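Local coordinates for alanine racemase (Acinetobacter baumannii, PDB 4QHR), which is a homodimeric enzyme of the alanine racemase family that carries covalently bound pyridoxal phosphate in a TIM-barrel domain joined to a C-terminal beta domain, at residues V124-G129 / Q175-I180; C97-Q102 / L133-P138; T153-M158 / P186-C191; S190-A195 / E202-Y207. All blocks are in the same frame, centred on the assembly; numbering follows the deposited sequence.

Interaction 1 of 4, residues V124-G129 / Q175-I180; sequences VKLNSG and QQFLHI
Leu126 points its forked end at Gln176, Phe177 and Ile180, joining the C-terminal end of the strand 122-125 region of a TIM barrel to helix 168-184 on the barrel's outside. With CG anti to the backbone N (chi1 178°), the leucine's branches spread along the helix. CD2 meets the aliphatic part of Gln176, 4.1 Å from CG, and the same methyl approaches the Phe177 ring at its edge, near the ring plane, 4.3 Å from CD1. The other branch turns to the next helical turn, where Leu126 CD1 lies 4.3 Å from Ile180 CG1.

Gln176 runs obliquely across the leucine and continues past Ser128, whose CB is 3.7 Å from Gln176 CG, so aliphatic carbons carry this touch as well. Ser128 OG and its carbonyl O are hydrogen-bonded to Gln173 and Gln172, respectively, in the turn before. Ile140 of helix 139-149 also packs on both Leu126 and Ile180.

The loop itself is folded back by an Asx turn, in which Gly129 N donates to Asn127 OD1 at 3.0 Å with an N-H...O angle of 157°.

Interaction 2 of 4, residues C97-Q102 / L133-P138; sequences CVIHHQ and LGFKDP
His100 lies across Leu133 and Gly134, and its side chain can be traced outward. CB starts beside the loop, 3.6 Å from Gly134 N. A chi1 of 62° sets CG between the backbone N and the carbonyl carbon, and from there the imidazole spreads over the isobutyl group of Leu133. Next to CG, CD2 sits 3.8 Å from Leu133 CD1; further out, CE1 is 3.7 Å from Leu133 CD2. The tip atom NE2 lies near both of these methyls. Leu133 CD2 stands over the ring face, 3.9 Å from the His100 centroid and 19° off the normal, which meets the geometry of a CH-pi contact.

ND1, also beside Leu133 CD2, is hydrogen-bonded to a water 2.9 Å away. This water accepts from Gly134 N at 2.9 Å and donates to His100 O at 3.2 Å, so one molecule spans both backbones, which would help to fix the imidazole's rotation. Gly134 has a phi of 134°, a conformation suited to glycine.

Phe135 takes the other half of the contact. Its ring lies with one face under the His100 carbonyl, whose oxygen is over the ring centre; CZ reaches 3.4 Å from His101 N, and Ile99 CG1 packs on CE2. Val143 of helix 139-149 touches both Ile99 and Phe135.

Ile241 of the second subunit packs on His100 and His101, and Met304 of that subunit on Leu133. The arrangement thus belongs to the C-terminal strand ends of a (beta/alpha)8 barrel, where the loops after neighbouring strands 95-99 and 122-125 meet at the dimer interface.

Interaction 3 of 4, residues T153-M158 / P186-C191; sequences TCVLAM and PILASC
Leu156 sits opposite Ala189 and bonds through its backbone to the flanking Leu188 and Ser190, in a parallel ladder between the two strands of a beta-alpha-beta unit (strand 154-157, helix 168-184, strand 188-190) within the TIM barrel. Their short axes diverge by 31°, in keeping with the twist of a barrel wall.

Backbone hydrogen bonds come first. Leu156 N donates to Leu188 O at 2.9 Å. Ser190 N donates in turn to Leu156 O, also at 2.9 Å. Met158 N then reaches Ser190 O at 3.1 Å. That the N and O of the one residue Leu156 bond to residues two apart, Leu188 and Ser190, is the sign of parallel pairing, and CA-H...O contacts such as Ala157 CA to Ser190 O fill the spaces between the bonds.

At the start of the ladder a water replaces a direct bond: it donates to Cys154 O at 2.8 Å and accepts from Leu188 N at 2.9 Å.

Apolar contacts divide between the sheet faces. On the face of Val155 and Leu188, Val155 CG2 lies 4.0 Å from Leu188 CB. On the face of Leu156 and Ala189, helices 139-149 and 168-184 cover the strands, with Ile140, Ile144 and Phe177 against Leu156. Ile187, its CG1 anti to the backbone N (chi1 -167°), extends CD1 to 3.8 Å from Cys154 CB and also touches Leu156 CB. At the far end Met158 bends at its last torsion, which brings CE to 4.2 Å from Cys191 CB.

Interaction 4 of 4, residues S190-A195 / E202-Y207; sequences SCCNSA and ELNFDY
Ser190 OG is gripped by two groups: it donates to Tyr207 O at 2.7 Å and is also hydrogen-bonded to Arg209 NH1. The link spans strands 188-190 and 207-208, the seventh and eighth of the TIM barrel. The donor stands well above the Tyr207 carbonyl plane, 54° out of it, so the bond is short without being aimed at a lone pair. Just beyond, backbone bonding of Cys192 with Arg209 continues the junction.

A water fills the angle between the two segments. It accepts from Cys191 N at 2.8 Å and lies within donating distance of Leu203 O (2.8 Å) and Asn204 O (2.7 Å), although it has too few protons for every acceptor around it. The sulfurs of the two cysteines approach Leu203 from different directions, and its carbonyl is their common nearest neighbour: Cys191 SG and Cys192 SG each lie 3.4 Å from Leu203 O. Cys191 SG, swung between its backbone N and carbonyl carbon (chi1 71°), also comes 3.7 Å from Leu203 CB; Cys192 SG, beside its own backbone N (chi1 -59°), packs on the same CB.

Downstream the chain enters helix 194-199. Asn193 caps it through OD1 to Ala196 N, and Ser194 OG is hydrogen-bonded to OP3 of the modified residue LLP at position 34, so this turn leads into the cofactor site. Back at the contact, Asn204 folds its amide toward Cys192, with OD1 3.8 Å from Cys192 SG.

All four contacts belong to the TIM-barrel domain but differ in chemistry with position. Interaction 3 is wall: backbone bonds between adjacent strands, largely buried. Interaction 1, also buried, seats helix 168-184, the connection between interaction 3's two strands, against the outer face of the wall through side chains; Phe177 packs on Leu156 and Cys191. Interaction 4 shares Ser190 and Cys191 with interaction 3 and relies on a hydroxyl, a water and two sulfurs in a buried turn; Asp206 OD2 binds Ala189 N. Interaction 2, partly buried and touched by the second subunit, uses rings and a bridging water. Lys125 O to Phe135 N, 2.9 Å, ties it to interaction 1, whereas interactions 2 and 4 do not touch.

Interaction 1 of 4, residues V124-G129 / Q175-I180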
loop_
_atom_site.group_PDB
_atom_site.type_symbol
_atom_site.label_atom_id
_atom_site.label_comp_id
_atom_site.label_asym_id
_atom_site.label_seq_id
_atom_site.Cartn_x
_atom_site.Cartn_y
_atom_site.Cartn_z
ATOM N N VAL A 124 27.217 -6.959 15.500
ATOM C CA VAL A 124 27.023 -6.159 16.720
ATOM C C VAL A 124 26.768 -4.743 16.274
ATOM O O VAL A 124 27.655 -4.076 15.710
ATOM C CB VAL A 124 28.228 -6.252 17.666
ATOM C CG1 VAL A 124 27.950 -5.463 18.925
ATOM C CG2 VAL A 124 28.552 -7.712 17.998
ATOM N N LYS A 125 25.557 -4.271 16.546
ATOM C CA LYS A 125 25.047 -3.006 16.014
ATOM C C LYS A 125 25.395 -1.850 16.964
ATOM O O LYS A 125 25.104 -1.899 18.127
ATOM C CB LYS A 125 23.525 -3.129 15.805
ATOM C CG LYS A 125 22.706 -1.877 15.401
ATOM C CD LYS A 125 23.121 -1.220 14.094
ATOM C CE LYS A 125 21.968 -0.443 13.397
ATOM N NZ LYS A 125 21.784 0.923 13.942
ATOM N N LEU A 126 25.990 -0.815 16.396
ATOM C CA LEU A 126 26.293 0.419 17.072
ATOM C C LEU A 126 25.186 1.436 16.870
ATOM O O LEU A 126 24.724 1.679 15.745
ATOM C CB LEU A 126 27.551 1.023 16.460
ATOM C CG LEU A 126 28.095 2.384 16.952
ATOM C CD1 LEU A 126 28.569 2.294 18.396
ATOM C CD2 LEU A 126 29.204 2.872 16.044
ATOM N N ASN A 127 24.795 2.049 17.970
ATOM C CA ASN A 127 23.993 3.276 17.923
ATOM C C ASN A 127 24.995 4.408 18.071
ATOM O O ASN A 127 25.528 4.648 19.185
ATOM C CB ASN A 127 23.002 3.298 19.071
ATOM C CG ASN A 127 22.326 4.648 19.255
ATOM O OD1 ASN A 127 22.418 5.581 18.424
ATOM N ND2 ASN A 127 21.614 4.743 20.330
ATOM N N SER A 128 25.251 5.090 16.972
ATOM C CA SER A 128 26.237 6.166 16.945
ATOM C C SER A 128 25.580 7.531 16.878
ATOM O O SER A 128 26.271 8.534 16.615
ATOM C CB SER A 128 27.150 5.987 15.721
ATOM O OG SER A 128 26.424 5.909 14.503
ATOM N N GLY A 129 24.250 7.584 17.082
ATOM C CA GLY A 129 23.493 8.843 16.913
ATOM C C GLY A 129 22.077 8.726 16.362
ATOM O O GLY A 129 21.270 9.597 16.593
ATOM N N GLN A 175 33.279 9.032 12.445
ATOM C CA GLN A 175 34.310 9.071 13.502
ATOM C C GLN A 175 33.987 8.141 14.674
ATOM O O GLN A 175 34.877 7.459 15.211
ATOM C CB GLN A 175 34.561 10.531 13.981
ATOM C CG GLN A 175 35.707 11.314 13.316
ATOM C CD GLN A 175 35.877 11.106 11.805
ATOM O OE1 GLN A 175 36.963 10.770 11.333
ATOM N NE2 GLN A 175 34.814 11.321 11.041
ATOM N N GLN A 176 32.726 8.083 15.070
ATOM C CA GLN A 176 32.321 7.128 16.093
ATOM C C GLN A 176 32.619 5.667 15.619
ATOM O O GLN A 176 33.223 4.859 16.349
ATOM C CB GLN A 176 30.856 7.352 16.440
ATOM C CG GLN A 176 30.326 6.477 17.539
ATOM C CD GLN A 176 29.363 7.207 18.452
ATOM O OE1 GLN A 176 29.013 8.358 18.205
ATOM N NE2 GLN A 176 28.924 6.536 19.512
ATOM N N PHE A 177 32.234 5.354 14.389
ATOM C CA PHE A 177 32.477 4.042 13.809
ATOM C C PHE A 177 33.979 3.687 13.711
ATOM O O PHE A 177 34.362 2.565 14.049
ATOM C CB PHE A 177 31.861 3.950 12.413
ATOM C CG PHE A 177 31.880 2.560 11.858
ATOM C CD1 PHE A 177 30.978 1.630 12.312
ATOM C CD2 PHE A 177 32.818 2.183 10.899
ATOM C CE1 PHE A 177 30.988 0.351 11.812
ATOM C CE2 PHE A 177 32.842 0.888 10.400
ATOM C CZ PHE A 177 31.935 -0.023 10.853
ATOM N N LEU A 178 34.813 4.623 13.247
ATOM C CA LEU A 178 36.278 4.381 13.138
ATOM C C LEU A 178 36.935 4.221 14.514
ATOM O O LEU A 178 37.831 3.403 14.684
ATOM C CB LEU A 178 36.982 5.481 12.353
ATOM C CG LEU A 178 36.575 5.688 10.894
ATOM C CD1 LEU A 178 37.290 6.870 10.234
ATOM C CD2 LEU A 178 36.837 4.407 10.119
ATOM N N HIS A 179 36.472 4.984 15.493
ATOM C CA HIS A 179 36.954 4.855 16.879
ATOM C C HIS A 179 36.677 3.466 17.393
ATOM O O HIS A 179 37.541 2.833 18.007
ATOM C CB HIS A 179 36.336 5.933 17.824
ATOM C CG HIS A 179 36.447 5.602 19.282
ATOM N ND1 HIS A 179 37.655 5.448 19.924
ATOM C CD2 HIS A 179 35.495 5.390 20.223
ATOM C CE1 HIS A 179 37.447 5.152 21.198
ATOM N NE2 HIS A 179 36.142 5.105 21.405
ATOM N N ILE A 180 35.477 2.960 17.125
ATOM C CA ILE A 180 35.131 1.670 17.664
ATOM C C ILE A 180 35.875 0.597 16.900
ATOM O O ILE A 180 36.368 -0.329 17.504
ATOM C CB ILE A 180 33.613 1.422 17.682
ATOM C CG1 ILE A 180 32.904 2.454 18.576
ATOM C CG2 ILE A 180 33.334 0.027 18.226
ATOM C CD1 ILE A 180 33.182 2.314 20.066
#

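Interaction 2 of 4, residues C97-Q102 / L133-P138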
loop_
_atom_site.group_PDB
_atom_site.type_symbol
_atom_site.label_atom_id
_atom_site.label_comp_id
_atom_site.label_asym_id
_atom_site.label_seq_id
_atom_site.Cartn_x
_atom_site.Cartn_y
_atom_site.Cartn_z
ATOM N N CYS A 97 22.781 -13.391 13.210
ATOM C CA CYS A 97 21.972 -12.434 13.929
ATOM C C CYS A 97 22.708 -11.172 14.231
ATOM O O CYS A 97 23.835 -11.208 14.718
ATOM C CB CYS A 97 21.504 -13.012 15.267
ATOM S SG CYS A 97 20.406 -14.404 15.053
ATOM N N VAL A 98 22.040 -10.057 13.955
ATOM C CA VAL A 98 22.381 -8.818 14.573
ATOM C C VAL A 98 21.984 -8.896 16.048
ATOM O O VAL A 98 20.922 -9.436 16.383
ATOM C CB VAL A 98 21.658 -7.629 13.919
ATOM C CG1 VAL A 98 21.468 -6.492 14.897
ATOM C CG2 VAL A 98 22.458 -7.150 12.729
ATOM N N ILE A 99 22.826 -8.377 16.939
ATOM C CA ILE A 99 22.368 -8.056 18.276
ATOM C C ILE A 99 22.490 -6.540 18.481
ATOM O O ILE A 99 23.455 -5.897 18.052
ATOM C CB ILE A 99 23.093 -8.855 19.414
ATOM C CG1 ILE A 99 24.561 -8.492 19.532
ATOM C CG2 ILE A 99 22.875 -10.352 19.241
ATOM C CD1 ILE A 99 25.215 -8.963 20.821
ATOM N N HIS A 100 21.479 -5.969 19.112
ATOM C CA HIS A 100 21.442 -4.523 19.312
ATOM C C HIS A 100 21.121 -4.123 20.771
ATOM O O HIS A 100 21.183 -2.954 21.087
ATOM C CB HIS A 100 20.486 -3.837 18.314
ATOM C CG HIS A 100 19.067 -4.273 18.465
ATOM N ND1 HIS A 100 18.255 -3.808 19.479
ATOM C CD2 HIS A 100 18.323 -5.151 17.745
ATOM C CE1 HIS A 100 17.067 -4.371 19.366
ATOM N NE2 HIS A 100 17.094 -5.220 18.347
ATOM N N HIS A 101 20.802 -5.064 21.646
ATOM C CA HIS A 101 20.510 -4.713 23.029
ATOM C C HIS A 101 20.723 -5.916 23.919
ATOM O O HIS A 101 20.837 -7.074 23.435
ATOM C CB HIS A 101 19.111 -4.026 23.166
ATOM C CG HIS A 101 17.933 -4.913 22.870
ATOM N ND1 HIS A 101 16.678 -4.659 23.379
ATOM C CD2 HIS A 101 17.814 -6.049 22.137
ATOM C CE1 HIS A 101 15.841 -5.590 22.965
ATOM N NE2 HIS A 101 16.506 -6.449 22.223
ATOM N N GLN A 102 20.801 -5.644 25.221
ATOM C CA GLN A 102 21.194 -6.615 26.252
ATOM C C GLN A 102 20.413 -7.936 26.202
ATOM O O GLN A 102 20.984 -9.015 26.282
ATOM C CB GLN A 102 21.066 -5.963 27.638
ATOM C CG GLN A 102 21.680 -6.704 28.806
ATOM C CD GLN A 102 23.166 -6.977 28.656
ATOM O OE1 GLN A 102 23.925 -6.184 28.086
ATOM N NE2 GLN A 102 23.594 -8.115 29.189
ATOM N N LEU A 133 18.276 1.560 16.885
ATOM C CA LEU A 133 18.758 0.314 17.496
ATOM C C LEU A 133 20.242 0.400 17.730
ATOM O O LEU A 133 20.916 1.073 16.992
ATOM C CB LEU A 133 18.497 -0.874 16.577
ATOM C CG LEU A 133 17.037 -1.184 16.244
ATOM C CD1 LEU A 133 17.011 -2.470 15.448
ATOM C CD2 LEU A 133 16.133 -1.320 17.475
ATOM N N GLY A 134 20.734 -0.282 18.751
ATOM C CA GLY A 134 22.169 -0.502 18.886
ATOM C C GLY A 134 22.726 -0.244 20.278
ATOM O O GLY A 134 22.061 0.344 21.121
ATOM N N PHE A 135 23.943 -0.739 20.490
ATOM C CA PHE A 135 24.692 -0.460 21.709
ATOM C C PHE A 135 25.404 0.854 21.548
ATOM O O PHE A 135 25.875 1.166 20.487
ATOM C CB PHE A 135 25.714 -1.529 21.990
ATOM C CG PHE A 135 25.106 -2.851 22.294
ATOM C CD1 PHE A 135 24.636 -3.147 23.580
ATOM C CD2 PHE A 135 24.980 -3.821 21.291
ATOM C CE1 PHE A 135 24.071 -4.371 23.860
ATOM C CE2 PHE A 135 24.403 -5.051 21.587
ATOM C CZ PHE A 135 23.944 -5.320 22.873
ATOM N N LYS A 136 25.479 1.610 22.620
ATOM C CA LYS A 136 26.186 2.890 22.597
ATOM C C LYS A 136 27.679 2.698 22.891
ATOM O O LYS A 136 28.109 1.638 23.341
ATOM C CB LYS A 136 25.564 3.833 23.640
ATOM C CG LYS A 136 24.193 4.319 23.238
ATOM C CD LYS A 136 23.300 4.792 24.383
ATOM C CE LYS A 136 22.021 5.414 23.829
ATOM N NZ LYS A 136 21.165 6.095 24.846
ATOM N N ASP A 137 28.454 3.732 22.617
ATOM C CA ASP A 137 29.859 3.790 22.985
ATOM C C ASP A 137 29.840 4.380 24.388
ATOM O O ASP A 137 29.331 5.489 24.507
ATOM C CB ASP A 137 30.593 4.710 22.009
ATOM C CG ASP A 137 32.057 4.904 22.369
ATOM O OD1 ASP A 137 32.525 4.332 23.366
ATOM O OD2 ASP A 137 32.742 5.618 21.619
ATOM N N PRO A 138 30.406 3.736 25.417
ATOM C CA PRO A 138 31.397 2.622 25.285
ATOM C C PRO A 138 30.927 1.206 25.517
ATOM O O PRO A 138 31.737 0.301 25.334
ATOM C CB PRO A 138 32.442 2.968 26.378
ATOM C CG PRO A 138 31.630 3.635 27.448
ATOM C CD PRO A 138 30.567 4.443 26.717
HETATM O O HOH W 1 18.599 -1.108 20.499
#

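Interaction 3 of 4, residues T153-M158 / P186-C191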
loop_
_atom_site.group_PDB
_atom_site.type_symbol
_atom_site.label_atom_id
_atom_site.label_comp_id
_atom_site.label_asym_id
_atom_site.label_seq_id
_atom_site.Cartn_x
_atom_site.Cartn_y
_atom_site.Cartn_z
ATOM N N THR A 153 32.924 -14.861 16.267
ATOM C CA THR A 153 33.462 -13.974 15.253
ATOM C C THR A 153 32.402 -12.904 15.062
ATOM O O THR A 153 31.213 -13.209 14.771
ATOM C CB THR A 153 33.752 -14.698 13.929
ATOM O OG1 THR A 153 34.816 -15.652 14.127
ATOM C CG2 THR A 153 34.140 -13.727 12.807
ATOM N N CYS A 154 32.832 -11.667 15.239
ATOM C CA CYS A 154 31.945 -10.498 15.226
ATOM C C CYS A 154 32.021 -9.683 13.945
ATOM O O CYS A 154 33.053 -9.687 13.218
ATOM C CB CYS A 154 32.333 -9.536 16.358
ATOM S SG CYS A 154 32.099 -10.193 17.984
ATOM N N VAL A 155 30.952 -8.949 13.658
ATOM C CA VAL A 155 30.985 -7.915 12.625
ATOM C C VAL A 155 30.485 -6.640 13.263
ATOM O O VAL A 155 29.367 -6.625 13.728
ATOM C CB VAL A 155 30.081 -8.243 11.424
ATOM C CG1 VAL A 155 30.130 -7.123 10.407
ATOM C CG2 VAL A 155 30.455 -9.565 10.816
ATOM N N LEU A 156 31.283 -5.602 13.299
ATOM C CA LEU A 156 30.851 -4.291 13.760
ATOM C C LEU A 156 29.961 -3.702 12.695
ATOM O O LEU A 156 30.410 -3.488 11.542
ATOM C CB LEU A 156 32.040 -3.375 13.991
ATOM C CG LEU A 156 31.748 -1.933 14.427
ATOM C CD1 LEU A 156 30.977 -1.922 15.743
ATOM C CD2 LEU A 156 33.076 -1.197 14.588
ATOM N N ALA A 157 28.723 -3.401 13.072
ATOM C CA ALA A 157 27.722 -2.897 12.128
ATOM C C ALA A 157 27.169 -1.541 12.567
ATOM O O ALA A 157 26.794 -1.347 13.710
ATOM C CB ALA A 157 26.576 -3.886 11.965
ATOM N N MET A 158 27.142 -0.622 11.634
ATOM C CA MET A 158 26.406 0.621 11.807
ATOM C C MET A 158 25.559 0.949 10.568
ATOM O O MET A 158 25.823 0.454 9.467
ATOM C CB MET A 158 27.385 1.720 12.031
ATOM C CG MET A 158 26.779 2.981 12.614
ATOM S SD MET A 158 28.013 4.266 12.519
ATOM C CE MET A 158 28.340 4.448 10.744
ATOM N N PRO A 186 41.504 -6.603 15.817
ATOM C CA PRO A 186 41.016 -6.971 14.491
ATOM C C PRO A 186 39.526 -7.371 14.492
ATOM O O PRO A 186 39.129 -8.247 15.282
ATOM C CB PRO A 186 41.899 -8.175 14.130
ATOM C CG PRO A 186 42.236 -8.823 15.463
ATOM C CD PRO A 186 42.318 -7.671 16.441
ATOM N N ILE A 187 38.732 -6.770 13.601
ATOM C CA ILE A 187 37.309 -7.096 13.501
ATOM C C ILE A 187 36.776 -6.795 12.097
ATOM O O ILE A 187 37.217 -5.853 11.441
ATOM C CB ILE A 187 36.507 -6.389 14.626
ATOM C CG1 ILE A 187 35.076 -6.939 14.781
ATOM C CG2 ILE A 187 36.478 -4.855 14.495
ATOM C CD1 ILE A 187 34.303 -6.266 15.900
ATOM N N LEU A 188 35.823 -7.616 11.654
ATOM C CA LEU A 188 35.124 -7.328 10.446
ATOM C C LEU A 188 34.212 -6.135 10.688
ATOM O O LEU A 188 33.783 -5.860 11.834
ATOM C CB LEU A 188 34.280 -8.538 10.016
ATOM C CG LEU A 188 35.070 -9.801 9.736
ATOM C CD1 LEU A 188 34.143 -11.017 9.789
ATOM C CD2 LEU A 188 35.864 -9.726 8.450
ATOM N N ALA A 189 33.897 -5.443 9.605
ATOM C CA ALA A 189 33.051 -4.283 9.690
ATOM C C ALA A 189 32.153 -4.076 8.456
ATOM O O ALA A 189 32.486 -4.480 7.357
ATOM C CB ALA A 189 33.879 -3.061 9.910
ATOM N N SER A 190 31.035 -3.389 8.706
ATOM C CA SER A 190 30.004 -3.135 7.702
ATOM C C SER A 190 29.234 -1.865 8.068
ATOM O O SER A 190 28.602 -1.762 9.162
ATOM C CB SER A 190 28.999 -4.274 7.672
ATOM O OG SER A 190 28.008 -4.107 6.619
ATOM N N CYS A 191 29.231 -0.909 7.138
ATOM C CA CYS A 191 28.384 0.265 7.360
ATOM C C CYS A 191 27.733 0.941 6.151
ATOM O O CYS A 191 26.924 1.820 6.347
ATOM C CB CYS A 191 29.139 1.283 8.158
ATOM S SG CYS A 191 30.450 2.036 7.209
HETATM O O HOH W 2 35.779 -10.095 13.230
#

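Interaction 4 of 4, residues S190-A195 / E202-Y207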
loop_
_atom_site.group_PDB
_atom_site.type_symbol
_atom_site.label_atom_id
_atom_site.label_comp_id
_atom_site.label_asym_id
_atom_site.label_seq_id
_atom_site.Cartn_x
_atom_site.Cartn_y
_atom_site.Cartn_z
ATOM N N SER A 190 31.035 -3.389 8.706
ATOM C CA SER A 190 30.004 -3.135 7.702
ATOM C C SER A 190 29.234 -1.865 8.068
ATOM O O SER A 190 28.602 -1.762 9.162
ATOM C CB SER A 190 28.999 -4.274 7.672
ATOM O OG SER A 190 28.008 -4.107 6.619
ATOM N N CYS A 191 29.231 -0.909 7.138
ATOM C CA CYS A 191 28.384 0.265 7.360
ATOM C C CYS A 191 27.733 0.941 6.151
ATOM O O CYS A 191 26.924 1.820 6.347
ATOM C CB CYS A 191 29.139 1.283 8.158
ATOM S SG CYS A 191 30.450 2.036 7.209
ATOM N N CYS A 192 28.057 0.550 4.928
ATOM C CA CYS A 192 27.500 1.220 3.759
ATOM C C CYS A 192 26.147 0.685 3.281
ATOM O O CYS A 192 26.017 -0.495 2.869
ATOM C CB CYS A 192 28.483 1.180 2.582
ATOM S SG CYS A 192 30.082 1.963 2.962
ATOM N N ASN A 193 25.167 1.567 3.318
ATOM C CA ASN A 193 23.895 1.412 2.576
ATOM C C ASN A 193 24.142 1.889 1.135
ATOM O O ASN A 193 25.293 2.134 0.778
ATOM C CB ASN A 193 22.759 2.135 3.292
ATOM C CG ASN A 193 23.019 3.642 3.501
ATOM O OD1 ASN A 193 24.013 4.196 3.021
ATOM N ND2 ASN A 193 22.131 4.285 4.210
ATOM N N SER A 194 23.102 2.024 0.314
ATOM C CA SER A 194 23.272 2.393 -1.058
ATOM C C SER A 194 23.953 3.760 -1.160
ATOM O O SER A 194 24.868 3.933 -1.942
ATOM C CB SER A 194 21.917 2.467 -1.781
ATOM O OG SER A 194 21.270 1.201 -1.793
ATOM N N ALA A 195 23.492 4.695 -0.355
ATOM C CA ALA A 195 24.034 6.067 -0.434
ATOM C C ALA A 195 25.547 6.097 -0.141
ATOM O O ALA A 195 26.355 6.764 -0.864
ATOM C CB ALA A 195 23.260 6.973 0.514
ATOM N N GLU A 202 35.729 4.415 0.987
ATOM C CA GLU A 202 36.708 4.197 2.074
ATOM C C GLU A 202 36.103 3.523 3.308
ATOM O O GLU A 202 36.833 2.985 4.159
ATOM C CB GLU A 202 37.414 5.509 2.478
ATOM C CG GLU A 202 36.541 6.551 3.169
ATOM C CD GLU A 202 35.767 7.492 2.221
ATOM O OE1 GLU A 202 35.692 7.284 0.982
ATOM O OE2 GLU A 202 35.206 8.451 2.766
ATOM N N LEU A 203 34.786 3.575 3.428
ATOM C CA LEU A 203 34.047 2.860 4.502
ATOM C C LEU A 203 33.429 1.515 4.103
ATOM O O LEU A 203 32.655 0.953 4.886
ATOM C CB LEU A 203 32.962 3.772 5.083
ATOM C CG LEU A 203 33.470 5.096 5.677
ATOM C CD1 LEU A 203 32.330 5.882 6.255
ATOM C CD2 LEU A 203 34.482 4.919 6.781
ATOM N N ASN A 204 33.822 0.959 2.969
ATOM C CA ASN A 204 33.293 -0.324 2.536
ATOM C C ASN A 204 33.645 -1.439 3.504
ATOM O O ASN A 204 32.802 -2.267 3.831
ATOM C CB ASN A 204 33.828 -0.733 1.148
ATOM C CG ASN A 204 33.236 0.051 -0.008
ATOM O OD1 ASN A 204 32.254 0.815 0.097
ATOM N ND2 ASN A 204 33.823 -0.122 -1.094
ATOM N N PHE A 205 34.903 -1.455 3.964
ATOM C CA PHE A 205 35.390 -2.598 4.783
ATOM C C PHE A 205 34.971 -3.960 4.222
ATOM O O PHE A 205 35.078 -4.194 2.997
ATOM C CB PHE A 205 35.012 -2.378 6.239
ATOM C CG PHE A 205 35.581 -1.112 6.804
ATOM C CD1 PHE A 205 36.970 -0.985 6.947
ATOM C CD2 PHE A 205 34.771 -0.036 7.154
ATOM C CE1 PHE A 205 37.544 0.181 7.444
ATOM C CE2 PHE A 205 35.342 1.123 7.681
ATOM C CZ PHE A 205 36.730 1.234 7.802
ATOM N N ASP A 206 34.460 -4.860 5.067
ATOM C CA ASP A 206 34.281 -6.264 4.660
ATOM C C ASP A 206 32.928 -6.579 4.000
ATOM O O ASP A 206 32.844 -7.455 3.141
ATOM C CB ASP A 206 34.491 -7.126 5.884
ATOM C CG ASP A 206 35.827 -6.822 6.554
ATOM O OD1 ASP A 206 36.858 -7.299 6.021
ATOM O OD2 ASP A 206 35.866 -6.059 7.515
ATOM N N TYR A 207 31.879 -5.889 4.415
ATOM C CA TYR A 207 30.528 -6.086 3.904
ATOM C C TYR A 207 29.837 -4.746 3.654
ATOM O O TYR A 207 29.762 -3.924 4.527
ATOM C CB TYR A 207 29.677 -6.846 4.919
ATOM C CG TYR A 207 30.088 -8.269 5.165
ATOM C CD1 TYR A 207 31.036 -8.573 6.149
ATOM C CD2 TYR A 207 29.549 -9.298 4.439
ATOM C CE1 TYR A 207 31.436 -9.886 6.382
ATOM C CE2 TYR A 207 29.933 -10.615 4.676
ATOM C CZ TYR A 207 30.888 -10.886 5.637
ATOM O OH TYR A 207 31.261 -12.176 5.896
HETATM O O HOH W 3 30.621 -0.967 4.726
#